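Local coordinates for thioesterase PA1618 (Pseudomonas aeruginosa, PDB 4QD8), which is a hotdog-fold thioesterase of the PaaI family that binds phenacyl-CoA and probably hydrolyses aromatic acyl-CoA thioesters, at residues Gln12-Gln17 with Ile27-Phe32; Ser40-Ser45 with Ser97-Ala102; Leu85-Asn90 with Ala131-Ala136. All blocks are in the same frame, centred on the assembly; numbering follows the deposited sequence.

Interaction 1 (Gln12-Gln17 with Ile27-Phe32)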
ATOM      1  N   GLN A  12      28.748 -11.267  -8.004  1.00 23.89           N
ATOM      2  CA  GLN A  12      28.822 -10.812  -6.624  1.00 26.27           C
ATOM      3  C   GLN A  12      27.427 -10.729  -6.027  1.00 19.19           C
ATOM      4  O   GLN A  12      27.205 -11.122  -4.872  1.00 22.26           O
ATOM      5  CB  GLN A  12      29.479  -9.428  -6.550  1.00 27.69           C
ATOM      6  CG  GLN A  12      30.958  -9.376  -6.892  1.00 34.83           C
ATOM      7  CD  GLN A  12      31.468  -7.945  -6.981  1.00 41.06           C
ATOM      8  OE1 GLN A  12      30.801  -7.071  -7.538  1.00 45.37           O
ATOM      9  NE2 GLN A  12      32.646  -7.696  -6.420  1.00 45.77           N
ATOM     10  N   LEU A  13      26.485 -10.203  -6.803  1.00 22.11           N
ATOM     11  CA  LEU A  13      25.108 -10.082  -6.321  1.00 23.25           C
ATOM     12  C   LEU A  13      24.586 -11.466  -5.959  1.00 19.20           C
ATOM     13  O   LEU A  13      24.039 -11.678  -4.870  1.00 22.09           O
ATOM     14  CB  LEU A  13      24.195  -9.413  -7.357  1.00 20.76           C
ATOM     15  CG  LEU A  13      24.593  -8.005  -7.831  1.00 23.82           C
ATOM     16  CD1 LEU A  13      23.535  -7.444  -8.758  1.00 26.35           C
ATOM     17  CD2 LEU A  13      24.801  -7.086  -6.655  1.00 30.19           C
ATOM     18  N   ASN A  14      24.773 -12.418  -6.866  1.00 21.81           N
ATOM     19  CA  ASN A  14      24.350 -13.786  -6.599  1.00 19.19           C
ATOM     20  C   ASN A  14      25.117 -14.435  -5.464  1.00 20.24           C
ATOM     21  O   ASN A  14      24.526 -15.030  -4.570  1.00 20.08           O
ATOM     22  CB  ASN A  14      24.431 -14.635  -7.866  1.00 18.60           C
ATOM     23  CG  ASN A  14      23.326 -14.303  -8.847  1.00 21.09           C
ATOM     24  OD1 ASN A  14      22.180 -14.101  -8.447  1.00 20.81           O
ATOM     25  ND2 ASN A  14      23.660 -14.217 -10.126  1.00 21.08           N
ATOM     26  N   ALA A  15      26.443 -14.323  -5.498  1.00 18.23           N
ATOM     27  CA  ALA A  15      27.266 -14.880  -4.435  1.00 22.24           C
ATOM     28  C   ALA A  15      26.901 -14.319  -3.052  1.00 19.87           C
ATOM     29  O   ALA A  15      26.974 -15.027  -2.051  1.00 22.28           O
ATOM     30  CB  ALA A  15      28.759 -14.662  -4.736  1.00 19.75           C
ATOM     31  N   SER A  16      26.495 -13.051  -3.005  1.00 22.18           N
ATOM     32  CA  SER A  16      26.227 -12.401  -1.719  1.00 25.56           C
ATOM     33  C   SER A  16      25.006 -12.975  -1.009  1.00 23.49           C
ATOM     34  O   SER A  16      24.821 -12.756   0.188  1.00 25.66           O
ATOM     35  CB  SER A  16      26.100 -10.881  -1.883  1.00 25.40           C
ATOM     36  OG  SER A  16      24.932 -10.526  -2.601  1.00 29.43           O
ATOM     37  N   GLN A  17      24.187 -13.738  -1.732  1.00 24.37           N
ATOM     38  CA  GLN A  17      22.961 -14.292  -1.161  1.00 24.69           C
ATOM     39  C   GLN A  17      23.165 -15.571  -0.373  1.00 26.95           C
ATOM     40  O   GLN A  17      22.213 -16.122   0.176  1.00 25.15           O
ATOM     41  CB  GLN A  17      21.947 -14.583  -2.262  1.00 23.17           C
ATOM     42  CG  GLN A  17      21.485 -13.388  -3.020  1.00 21.62           C
ATOM     43  CD  GLN A  17      20.358 -13.743  -3.946  1.00 24.90           C
ATOM     44  OE1 GLN A  17      19.240 -13.244  -3.798  1.00 25.09           O
ATOM     45  NE2 GLN A  17      20.631 -14.625  -4.904  1.00 25.20           N
ATOM     46  N   ILE A  27      16.639 -17.338  -6.119  1.00 20.35           N
ATOM     47  CA  ILE A  27      16.679 -16.030  -6.762  1.00 19.95           C
ATOM     48  C   ILE A  27      18.006 -15.837  -7.492  1.00 17.86           C
ATOM     49  O   ILE A  27      19.085 -16.092  -6.947  1.00 19.56           O
ATOM     50  CB  ILE A  27      16.415 -14.881  -5.757  1.00 18.17           C
ATOM     51  CG1 ILE A  27      14.983 -14.966  -5.227  1.00 17.15           C
ATOM     52  CG2 ILE A  27      16.659 -13.515  -6.418  1.00 17.45           C
ATOM     53  CD1 ILE A  27      14.647 -13.930  -4.112  1.00 19.47           C
ATOM     54  N   ARG A  28      17.905 -15.420  -8.746  1.00 17.48           N
ATOM     55  CA  ARG A  28      19.074 -15.244  -9.590  1.00 19.75           C
ATOM     56  C   ARG A  28      19.045 -13.855 -10.205  1.00 19.79           C
ATOM     57  O   ARG A  28      18.118 -13.526 -10.944  1.00 19.24           O
ATOM     58  CB  ARG A  28      19.075 -16.316 -10.692  1.00 22.57           C
ATOM     59  CG  ARG A  28      20.284 -16.274 -11.615  1.00 29.62           C
ATOM     60  CD  ARG A  28      20.180 -17.335 -12.709  1.00 33.99           C
ATOM     61  NE  ARG A  28      19.142 -17.021 -13.694  1.00 37.05           N
ATOM     62  CZ  ARG A  28      18.442 -17.932 -14.366  1.00 38.35           C
ATOM     63  NH1 ARG A  28      18.655 -19.224 -14.160  1.00 38.97           N
ATOM     64  NH2 ARG A  28      17.513 -17.550 -15.234  1.00 39.31           N
ATOM     65  N   PHE A  29      20.047 -13.033  -9.886  1.00 18.20           N
ATOM     66  CA  PHE A  29      20.214 -11.760 -10.583  1.00 19.60           C
ATOM     67  C   PHE A  29      20.707 -12.055 -11.990  1.00 19.84           C
ATOM     68  O   PHE A  29      21.715 -12.746 -12.153  1.00 21.89           O
ATOM     69  CB  PHE A  29      21.181 -10.853  -9.822  1.00 20.10           C
ATOM     70  CG  PHE A  29      20.615 -10.375  -8.515  1.00 19.45           C
ATOM     71  CD1 PHE A  29      20.697 -11.164  -7.380  1.00 18.13           C
ATOM     72  CD2 PHE A  29      19.952  -9.158  -8.439  1.00 18.30           C
ATOM     73  CE1 PHE A  29      20.138 -10.741  -6.174  1.00 21.61           C
ATOM     74  CE2 PHE A  29      19.397  -8.726  -7.251  1.00 18.77           C
ATOM     75  CZ  PHE A  29      19.486  -9.522  -6.111  1.00 17.99           C
ATOM     76  N   GLU A  30      19.987 -11.541 -12.989  1.00 21.37           N
ATOM     77  CA  GLU A  30      20.127 -11.992 -14.373  1.00 23.73           C
ATOM     78  C   GLU A  30      20.701 -10.964 -15.320  1.00 24.85           C
ATOM     79  O   GLU A  30      21.405 -11.304 -16.274  1.00 28.54           O
ATOM     80  CB  GLU A  30      18.755 -12.337 -14.935  1.00 27.14           C
ATOM     81  CG  GLU A  30      17.903 -13.169 -14.033  1.00 28.34           C
ATOM     82  CD  GLU A  30      17.002 -14.066 -14.818  1.00 33.85           C
ATOM     83  OE1 GLU A  30      17.066 -15.294 -14.588  1.00 38.03           O
ATOM     84  OE2 GLU A  30      16.237 -13.537 -15.661  1.00 34.29           O
ATOM     85  N   ALA A  31      20.337  -9.708 -15.101  1.00 20.76           N
ATOM     86  CA  ALA A  31      20.598  -8.669 -16.083  1.00 24.13           C
ATOM     87  C   ALA A  31      20.553  -7.301 -15.444  1.00 22.25           C
ATOM     88  O   ALA A  31      19.940  -7.107 -14.392  1.00 21.64           O
ATOM     89  CB  ALA A  31      19.579  -8.744 -17.204  1.00 23.66           C
ATOM     90  N   PHE A  32      21.216  -6.349 -16.086  1.00 22.56           N
ATOM     91  CA  PHE A  32      21.084  -4.953 -15.709  1.00 22.65           C
ATOM     92  C   PHE A  32      21.350  -4.059 -16.909  1.00 25.11           C
ATOM     93  O   PHE A  32      21.935  -4.492 -17.903  1.00 21.63           O
ATOM     94  CB  PHE A  32      22.016  -4.604 -14.548  1.00 21.00           C
ATOM     95  CG  PHE A  32      23.477  -4.568 -14.914  1.00 25.44           C
ATOM     96  CD1 PHE A  32      24.066  -3.392 -15.364  1.00 26.58           C
ATOM     97  CD2 PHE A  32      24.261  -5.709 -14.788  1.00 26.72           C
ATOM     98  CE1 PHE A  32      25.414  -3.355 -15.695  1.00 29.01           C
ATOM     99  CE2 PHE A  32      25.613  -5.683 -15.114  1.00 28.88           C
ATOM    100  CZ  PHE A  32      26.189  -4.501 -15.571  1.00 28.07           C
TER
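N14, on helix 10-15, and F29, on the short strand 28-32 of the hotdog sheet, are the closest backbone pair, with their CA atoms 6.1 Å apart. Strand 28-32 pairs with strand 36-42 within the chain, and the N-terminal helix closes on it through side chains. The amide of N14 does what a neighbouring strand would do, bonding both backbone groups of a single residue. F29 N donates to N14 OD1 at 2.8 Å, in the carbonyl plane and on a lone pair, while N14 ND2 donates back to F29 O at 3.2 Å. With CG beside the backbone N (chi1 -73°), the amide runs from the helix to the strand.

The F29 ring is held from two directions. L13 CB lies over one face, offset toward the rim, in a CH-pi contact 4.2 Å from the ring centroid, and L13 CD1 reaches CD2 of the same ring. N14 OD1 and the amide of Q17 meet the ring edge instead, with the Q17 amide plane turned 66° from the ring. L10 also touches F29, and M69 of helix 56-72 packs on L13. Q17 sends its extended chain to I27, just before the strand, where NE2 donates to I27 O at 3.0 Å; the acceptor lies in the Q17 amide plane, but NE2 stands 47° above the plane of the I27 carbonyl.

Interaction 2 (Ser40-Ser45 with Ser97-Ala102); sequences SMPVDS and SGRVTA
The guanidinium of R99 lies flat against the backbone of M41 and P42 and turns its edge to S40. M41 C sits over the centre of one face, 3.8 Å above the plane, and P42 N stands over the same face nearer the rim; P42 CD comes within 3.5 Å of R99 NH1. At the edge, exactly in the plane, S40 OG takes two bonds side-on, from R99 NE at 3.0 Å and from R99 NH2 at 2.9 Å. A bend at chi3 (69°) swings the group back across the neighbouring strand to reach it. E30 OE1 of strand 28-32 is a further, very short and probable partner of S40 OG.

Beneath this grip, the strands are antiparallel, their short axes 4.5 Å apart at closest approach. M41 and V100 form the hydrogen-bonded pair: V100 N donates to M41 O at 2.8 Å, almost in line with the carbonyl, and M41 N returns a bond to V100 O. S40 with T101 and P42 with R99 are the non-hydrogen-bonded pairs that flank it, a position that suits a proline, which has no N-H to give. Past P42 the two chain segments stay joined by the hydrogen bond from V43 N to G98 O, 2.8 Å.

The side chains of M41 and V100 lie side by side and point the same way, with M41 CE 3.8 Å from V100 CG1; V43 CG2 packs on V100 CG1. The face of M41 and V100 meets L62 of the central helix 56-72, and V100 also touches L120 of strand 113-121, while on the S40 face strand 28-32 brings R28 against both S40 and R99.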
ATOM      1  N   SER A  40      15.270 -13.240 -11.400  1.00 18.88           N
ATOM      2  CA  SER A  40      14.192 -14.201 -11.580  1.00 17.98           C
ATOM      3  C   SER A  40      14.215 -15.235 -10.468  1.00 18.20           C
ATOM      4  O   SER A  40      15.187 -15.330  -9.716  1.00 18.33           O
ATOM      5  CB  SER A  40      14.301 -14.888 -12.937  1.00 21.25           C
ATOM      6  OG  SER A  40      15.417 -15.762 -12.956  1.00 22.11           O
ATOM      7  N   MET A  41      13.138 -16.004 -10.359  1.00 18.08           N
ATOM      8  CA  MET A  41      12.982 -16.960  -9.280  1.00 19.23           C
ATOM      9  C   MET A  41      12.154 -18.113  -9.810  1.00 18.69           C
ATOM     10  O   MET A  41      11.211 -17.890 -10.556  1.00 16.70           O
ATOM     11  CB  MET A  41      12.238 -16.295  -8.124  1.00 16.35           C
ATOM     12  CG  MET A  41      12.146 -17.113  -6.836  1.00 18.83           C
ATOM     13  SD  MET A  41      11.309 -16.192  -5.525  1.00 20.00           S
ATOM     14  CE  MET A  41       9.721 -15.917  -6.296  1.00 18.74           C
ATOM     15  N   PRO A  42      12.502 -19.350  -9.425  1.00 20.25           N
ATOM     16  CA  PRO A  42      11.682 -20.493  -9.858  1.00 21.45           C
ATOM     17  C   PRO A  42      10.301 -20.504  -9.218  1.00 20.09           C
ATOM     18  O   PRO A  42      10.134 -20.057  -8.078  1.00 18.25           O
ATOM     19  CB  PRO A  42      12.480 -21.705  -9.357  1.00 21.70           C
ATOM     20  CG  PRO A  42      13.301 -21.164  -8.208  1.00 22.82           C
ATOM     21  CD  PRO A  42      13.682 -19.778  -8.656  1.00 21.97           C
ATOM     22  N   VAL A  43       9.316 -20.994  -9.969  1.00 17.70           N
ATOM     23  CA  VAL A  43       7.985 -21.252  -9.436  1.00 18.22           C
ATOM     24  C   VAL A  43       7.878 -22.758  -9.234  1.00 20.88           C
ATOM     25  O   VAL A  43       7.587 -23.507 -10.178  1.00 21.02           O
ATOM     26  CB  VAL A  43       6.884 -20.738 -10.388  1.00 17.52           C
ATOM     27  CG1 VAL A  43       5.507 -21.009  -9.818  1.00 19.60           C
ATOM     28  CG2 VAL A  43       7.076 -19.232 -10.657  1.00 20.35           C
ATOM     29  N   ASP A  44       8.153 -23.200  -8.010  1.00 20.18           N
ATOM     30  CA  ASP A  44       8.171 -24.625  -7.703  1.00 20.67           C
ATOM     31  C   ASP A  44       7.841 -24.854  -6.228  1.00 19.67           C
ATOM     32  O   ASP A  44       7.300 -23.967  -5.581  1.00 18.18           O
ATOM     33  CB  ASP A  44       9.491 -25.294  -8.156  1.00 21.53           C
ATOM     34  CG  ASP A  44      10.727 -24.765  -7.430  1.00 23.05           C
ATOM     35  OD1 ASP A  44      10.633 -24.283  -6.284  1.00 24.74           O
ATOM     36  OD2 ASP A  44      11.819 -24.865  -8.016  1.00 27.47           O
ATOM     37  N   SER A  45       8.141 -26.036  -5.695  1.00 21.28           N
ATOM     38  CA  SER A  45       7.797 -26.339  -4.305  1.00 21.71           C
ATOM     39  C   SER A  45       8.439 -25.389  -3.289  1.00 21.26           C
ATOM     40  O   SER A  45       7.925 -25.216  -2.182  1.00 22.78           O
ATOM     41  CB  SER A  45       8.140 -27.795  -3.964  1.00 23.96           C
ATOM     42  OG  SER A  45       9.510 -28.044  -4.188  1.00 29.52           O
ATOM     43  N   SER A  97       4.177 -22.739 -12.657  1.00 21.17           N
ATOM     44  CA  SER A  97       5.464 -23.343 -12.981  1.00 22.16           C
ATOM     45  C   SER A  97       6.319 -22.378 -13.778  1.00 22.48           C
ATOM     46  O   SER A  97       5.914 -21.238 -14.035  1.00 21.88           O
ATOM     47  CB  SER A  97       5.257 -24.633 -13.777  1.00 24.43           C
ATOM     48  OG  SER A  97       4.518 -24.361 -14.950  1.00 29.23           O
ATOM     49  N   GLY A  98       7.503 -22.836 -14.171  1.00 23.85           N
ATOM     50  CA  GLY A  98       8.465 -21.990 -14.852  1.00 23.44           C
ATOM     51  C   GLY A  98       9.155 -21.062 -13.872  1.00 21.09           C
ATOM     52  O   GLY A  98       9.430 -21.446 -12.737  1.00 19.81           O
ATOM     53  N   ARG A  99       9.445 -19.844 -14.322  1.00 21.59           N
ATOM     54  CA  ARG A  99      10.088 -18.847 -13.466  1.00 21.73           C
ATOM     55  C   ARG A  99       9.316 -17.537 -13.503  1.00 20.98           C
ATOM     56  O   ARG A  99       8.591 -17.246 -14.460  1.00 21.68           O
ATOM     57  CB  ARG A  99      11.535 -18.591 -13.906  1.00 19.70           C
ATOM     58  CG  ARG A  99      12.442 -19.824 -13.886  1.00 23.09           C
ATOM     59  CD  ARG A  99      13.850 -19.472 -14.325  1.00 24.65           C
ATOM     60  NE  ARG A  99      14.553 -18.634 -13.357  1.00 23.50           N
ATOM     61  CZ  ARG A  99      15.065 -19.078 -12.213  1.00 29.04           C
ATOM     62  NH1 ARG A  99      14.945 -20.358 -11.878  1.00 29.81           N
ATOM     63  NH2 ARG A  99      15.697 -18.244 -11.391  1.00 27.78           N
ATOM     64  N   VAL A 100       9.477 -16.747 -12.448  1.00 18.25           N
ATOM     65  CA  VAL A 100       8.913 -15.409 -12.425  1.00 18.10           C
ATOM     66  C   VAL A 100      10.074 -14.416 -12.479  1.00 15.17           C
ATOM     67  O   VAL A 100      11.076 -14.578 -11.774  1.00 16.62           O
ATOM     68  CB  VAL A 100       8.001 -15.185 -11.196  1.00 17.25           C
ATOM     69  CG1 VAL A 100       8.732 -15.468  -9.893  1.00 15.92           C
ATOM     70  CG2 VAL A 100       7.406 -13.776 -11.212  1.00 17.56           C
ATOM     71  N   THR A 101       9.951 -13.415 -13.348  1.00 15.16           N
ATOM     72  CA  THR A 101      11.033 -12.456 -13.595  1.00 16.58           C
ATOM     73  C   THR A 101      10.623 -11.063 -13.123  1.00 16.87           C
ATOM     74  O   THR A 101       9.545 -10.586 -13.472  1.00 18.10           O
ATOM     75  CB  THR A 101      11.361 -12.410 -15.097  1.00 18.77           C
ATOM     76  OG1 THR A 101      11.807 -13.704 -15.523  1.00 21.55           O
ATOM     77  CG2 THR A 101      12.463 -11.395 -15.386  1.00 20.55           C
ATOM     78  N   ALA A 102      11.482 -10.423 -12.327  1.00 17.94           N
ATOM     79  CA  ALA A 102      11.185  -9.099 -11.788  1.00 16.57           C
ATOM     80  C   ALA A 102      12.158  -8.089 -12.376  1.00 16.86           C
ATOM     81  O   ALA A 102      13.347  -8.368 -12.494  1.00 16.79           O
ATOM     82  CB  ALA A 102      11.302  -9.110 -10.268  1.00 17.45           C
TER

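Interaction 3 (Leu85-Asn90 with Ala131-Ala136); sequences LEVNAN and ARLTMA
Main-chain bonds between E86 and T134 and between N88 and R132 join strands 80-91 and 127-139 of the hotdog sheet, nearly exactly antiparallel. T134 N donates to E86 O at 2.8 Å, and R132 N and N88 N exchange bonds with N88 O and R132 O. A classic beta bulge interrupts this regularity: L85 and E86 both face T134, whose carbonyl oxygen accepts from L85 N at 2.7 Å and from E86 N at 3.1 Å.

Apolar contacts gather on the face carrying V87, A89, A131 and L133, turned to helix 56-72. L133 CD1 lies 3.9 Å from V87 CB, and A89 CB meets A131 CB at 4.1 Å. At the bulge end L85 CB packs on A136 CB and L85 CD2 on T134 CG2.

The other face is polar. N88 ND2 stands over one face of the R132 guanidinium, 3.7 Å above its plane, the amide and guanidinium planes 57° apart. It also donates to the syn lone pair of E86 OE1 at 3.3 Å; chi1 of 58° sets the N88 amide between its own N and carbonyl carbon. A water bridges E86 OE1 and T134 OG1 across the strands.

N88 OD1 accepts from R132 NH2 of the third subunit, and R132 NH2 donates to N88 OD1 of that subunit; T134 meets N90 there, and strand 80-91 continues the sheet into the second subunit.

Buried polar groups here face other chains. E86 of the fourth subunit may raise the proton affinity of E86, partly offset by the long, weak ion pair to R132 of that subunit.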
ATOM      1  N   LEU A  85      11.458  -0.171   4.136  1.00 15.48           N
ATOM      2  CA  LEU A  85      10.616   0.634   5.010  1.00 15.34           C
ATOM      3  C   LEU A  85       9.132   0.352   4.775  1.00 14.83           C
ATOM      4  O   LEU A  85       8.372   0.170   5.721  1.00 15.53           O
ATOM      5  CB  LEU A  85      10.922   2.122   4.814  1.00 15.33           C
ATOM      6  CG  LEU A  85      10.177   3.126   5.693  1.00 18.55           C
ATOM      7  CD1 LEU A  85      10.643   2.985   7.128  1.00 22.98           C
ATOM      8  CD2 LEU A  85      10.396   4.554   5.192  1.00 22.69           C
ATOM      9  N   GLU A  86       8.724   0.339   3.514  1.00 14.07           N
ATOM     10  CA  GLU A  86       7.335   0.026   3.179  1.00 16.77           C
ATOM     11  C   GLU A  86       7.315  -0.742   1.881  1.00 14.20           C
ATOM     12  O   GLU A  86       8.084  -0.459   0.972  1.00 14.72           O
ATOM     13  CB  GLU A  86       6.517   1.317   3.029  1.00 17.75           C
ATOM     14  CG  GLU A  86       5.029   1.163   3.409  1.00 18.44           C
ATOM     15  CD  GLU A  86       4.169   0.662   2.280  1.00 21.91           C
ATOM     16  OE1 GLU A  86       4.629   0.661   1.117  1.00 22.81           O
ATOM     17  OE2 GLU A  86       3.008   0.282   2.564  1.00 21.43           O
ATOM     18  N   VAL A  87       6.434  -1.725   1.774  1.00 14.24           N
ATOM     19  CA  VAL A  87       6.319  -2.446   0.514  1.00 14.31           C
ATOM     20  C   VAL A  87       4.851  -2.707   0.247  1.00 14.61           C
ATOM     21  O   VAL A  87       4.065  -2.882   1.171  1.00 14.91           O
ATOM     22  CB  VAL A  87       7.132  -3.777   0.526  1.00 15.88           C
ATOM     23  CG1 VAL A  87       6.560  -4.795   1.530  1.00 15.49           C
ATOM     24  CG2 VAL A  87       7.216  -4.363  -0.887  1.00 14.07           C
ATOM     25  N   ASN A  88       4.484  -2.721  -1.022  1.00 13.61           N
ATOM     26  CA  ASN A  88       3.116  -3.060  -1.393  1.00 15.50           C
ATOM     27  C   ASN A  88       3.142  -3.764  -2.736  1.00 15.23           C
ATOM     28  O   ASN A  88       4.097  -3.629  -3.491  1.00 14.60           O
ATOM     29  CB  ASN A  88       2.213  -1.824  -1.423  1.00 14.77           C
ATOM     30  CG  ASN A  88       2.710  -0.749  -2.385  1.00 16.61           C
ATOM     31  OD1 ASN A  88       2.651  -0.907  -3.605  1.00 16.68           O
ATOM     32  ND2 ASN A  88       3.242   0.337  -1.830  1.00 18.67           N
ATOM     33  N   ALA A  89       2.118  -4.553  -3.019  1.00 12.42           N
ATOM     34  CA  ALA A  89       2.075  -5.272  -4.290  1.00 12.94           C
ATOM     35  C   ALA A  89       0.641  -5.585  -4.676  1.00 16.76           C
ATOM     36  O   ALA A  89      -0.188  -5.875  -3.815  1.00 16.41           O
ATOM     37  CB  ALA A  89       2.880  -6.568  -4.188  1.00 14.69           C
ATOM     38  N   ASN A  90       0.359  -5.502  -5.968  1.00 11.52           N
ATOM     39  CA  ASN A  90      -0.861  -6.127  -6.507  1.00 13.79           C
ATOM     40  C   ASN A  90      -0.512  -7.453  -7.160  1.00 14.13           C
ATOM     41  O   ASN A  90       0.377  -7.520  -8.004  1.00 15.03           O
ATOM     42  CB  ASN A  90      -1.538  -5.217  -7.534  1.00 16.00           C
ATOM     43  CG  ASN A  90      -2.526  -4.264  -6.906  1.00 19.72           C
ATOM     44  OD1 ASN A  90      -3.744  -4.515  -6.888  1.00 20.41           O
ATOM     45  ND2 ASN A  90      -2.021  -3.164  -6.381  1.00 16.04           N
ATOM     46  N   ALA A 131       4.900  -4.364  -7.853  1.00 12.45           N
ATOM     47  CA  ALA A 131       5.233  -4.010  -6.480  1.00 12.83           C
ATOM     48  C   ALA A 131       5.811  -2.613  -6.440  1.00 14.18           C
ATOM     49  O   ALA A 131       6.395  -2.152  -7.417  1.00 14.55           O
ATOM     50  CB  ALA A 131       6.222  -5.007  -5.880  1.00 14.78           C
ATOM     51  N   ARG A 132       5.639  -1.940  -5.310  1.00 14.84           N
ATOM     52  CA  ARG A 132       6.383  -0.704  -5.079  1.00 14.72           C
ATOM     53  C   ARG A 132       7.073  -0.783  -3.731  1.00 12.69           C
ATOM     54  O   ARG A 132       6.488  -1.195  -2.715  1.00 13.62           O
ATOM     55  CB  ARG A 132       5.494   0.540  -5.209  1.00 12.76           C
ATOM     56  CG  ARG A 132       6.323   1.839  -5.321  1.00 13.56           C
ATOM     57  CD  ARG A 132       5.474   3.052  -5.707  1.00 14.35           C
ATOM     58  NE  ARG A 132       4.615   3.465  -4.611  1.00 15.69           N
ATOM     59  CZ  ARG A 132       3.313   3.217  -4.529  1.00 17.98           C
ATOM     60  NH1 ARG A 132       2.684   2.591  -5.519  1.00 17.62           N
ATOM     61  NH2 ARG A 132       2.640   3.615  -3.463  1.00 19.49           N
ATOM     62  N   LEU A 133       8.354  -0.437  -3.725  1.00 12.10           N
ATOM     63  CA  LEU A 133       9.165  -0.605  -2.529  1.00 13.24           C
ATOM     64  C   LEU A 133       9.771   0.723  -2.101  1.00 12.39           C
ATOM     65  O   LEU A 133      10.352   1.432  -2.923  1.00 13.44           O
ATOM     66  CB  LEU A 133      10.309  -1.581  -2.821  1.00 14.77           C
ATOM     67  CG  LEU A 133      11.318  -1.821  -1.687  1.00 12.87           C
ATOM     68  CD1 LEU A 133      10.660  -2.445  -0.464  1.00 16.92           C
ATOM     69  CD2 LEU A 133      12.447  -2.731  -2.231  1.00 15.73           C
ATOM     70  N   THR A 134       9.599   1.057  -0.828  1.00 13.80           N
ATOM     71  CA  THR A 134      10.274   2.210  -0.208  1.00 14.03           C
ATOM     72  C   THR A 134      11.385   1.720   0.721  1.00 14.46           C
ATOM     73  O   THR A 134      11.124   0.989   1.676  1.00 14.09           O
ATOM     74  CB  THR A 134       9.286   3.040   0.591  1.00 14.23           C
ATOM     75  OG1 THR A 134       8.198   3.401  -0.265  1.00 17.31           O
ATOM     76  CG2 THR A 134       9.951   4.327   1.151  1.00 17.25           C
ATOM     77  N   MET A 135      12.623   2.127   0.428  1.00 14.12           N
ATOM     78  CA  MET A 135      13.784   1.783   1.246  1.00 16.40           C
ATOM     79  C   MET A 135      14.153   2.982   2.096  1.00 16.88           C
ATOM     80  O   MET A 135      14.016   4.116   1.655  1.00 17.25           O
ATOM     81  CB  MET A 135      14.980   1.454   0.341  1.00 16.94           C
ATOM     82  CG  MET A 135      14.768   0.257  -0.575  1.00 17.70           C
ATOM     83  SD  MET A 135      14.615  -1.285   0.343  1.00 18.91           S
ATOM     84  CE  MET A 135      16.245  -1.410   1.096  1.00 18.92           C
ATOM     85  N   ALA A 136      14.609   2.731   3.319  1.00 16.30           N
ATOM     86  CA  ALA A 136      15.190   3.788   4.148  1.00 17.81           C
ATOM     87  C   ALA A 136      16.705   3.774   3.963  1.00 18.70           C
ATOM     88  O   ALA A 136      17.326   2.718   3.904  1.00 19.71           O
ATOM     89  CB  ALA A 136      14.846   3.579   5.595  1.00 17.60           C
TER
HETATM   90  O   HOH W   1       6.246   1.648  -0.902  1.00 18.64           O

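How the interactions relate
Interactions 1 and 2 are neighbours in the sheet, since strand 28-32 lies beside strand 36-42; they touch through the backbone bond from R28 N to S40 O and the packing of I27 on M41. Interaction 3 lies apart, its centre about 20 Å from each of the other two centres, and on the opposite side of the chain's centre from interaction 1. Helix 56-72 borders all three. Interaction 1 is buried and fastens a helix to a strand by side-chain amides, whereas 2 and 3 join strands through backbone bonds, 2 adding an arginine-to-serine grip and 3 a polar face shared with other subunits. Interaction 2 is partly buried, with solvent-exposed residues at S97-G98; interaction 3 is buried.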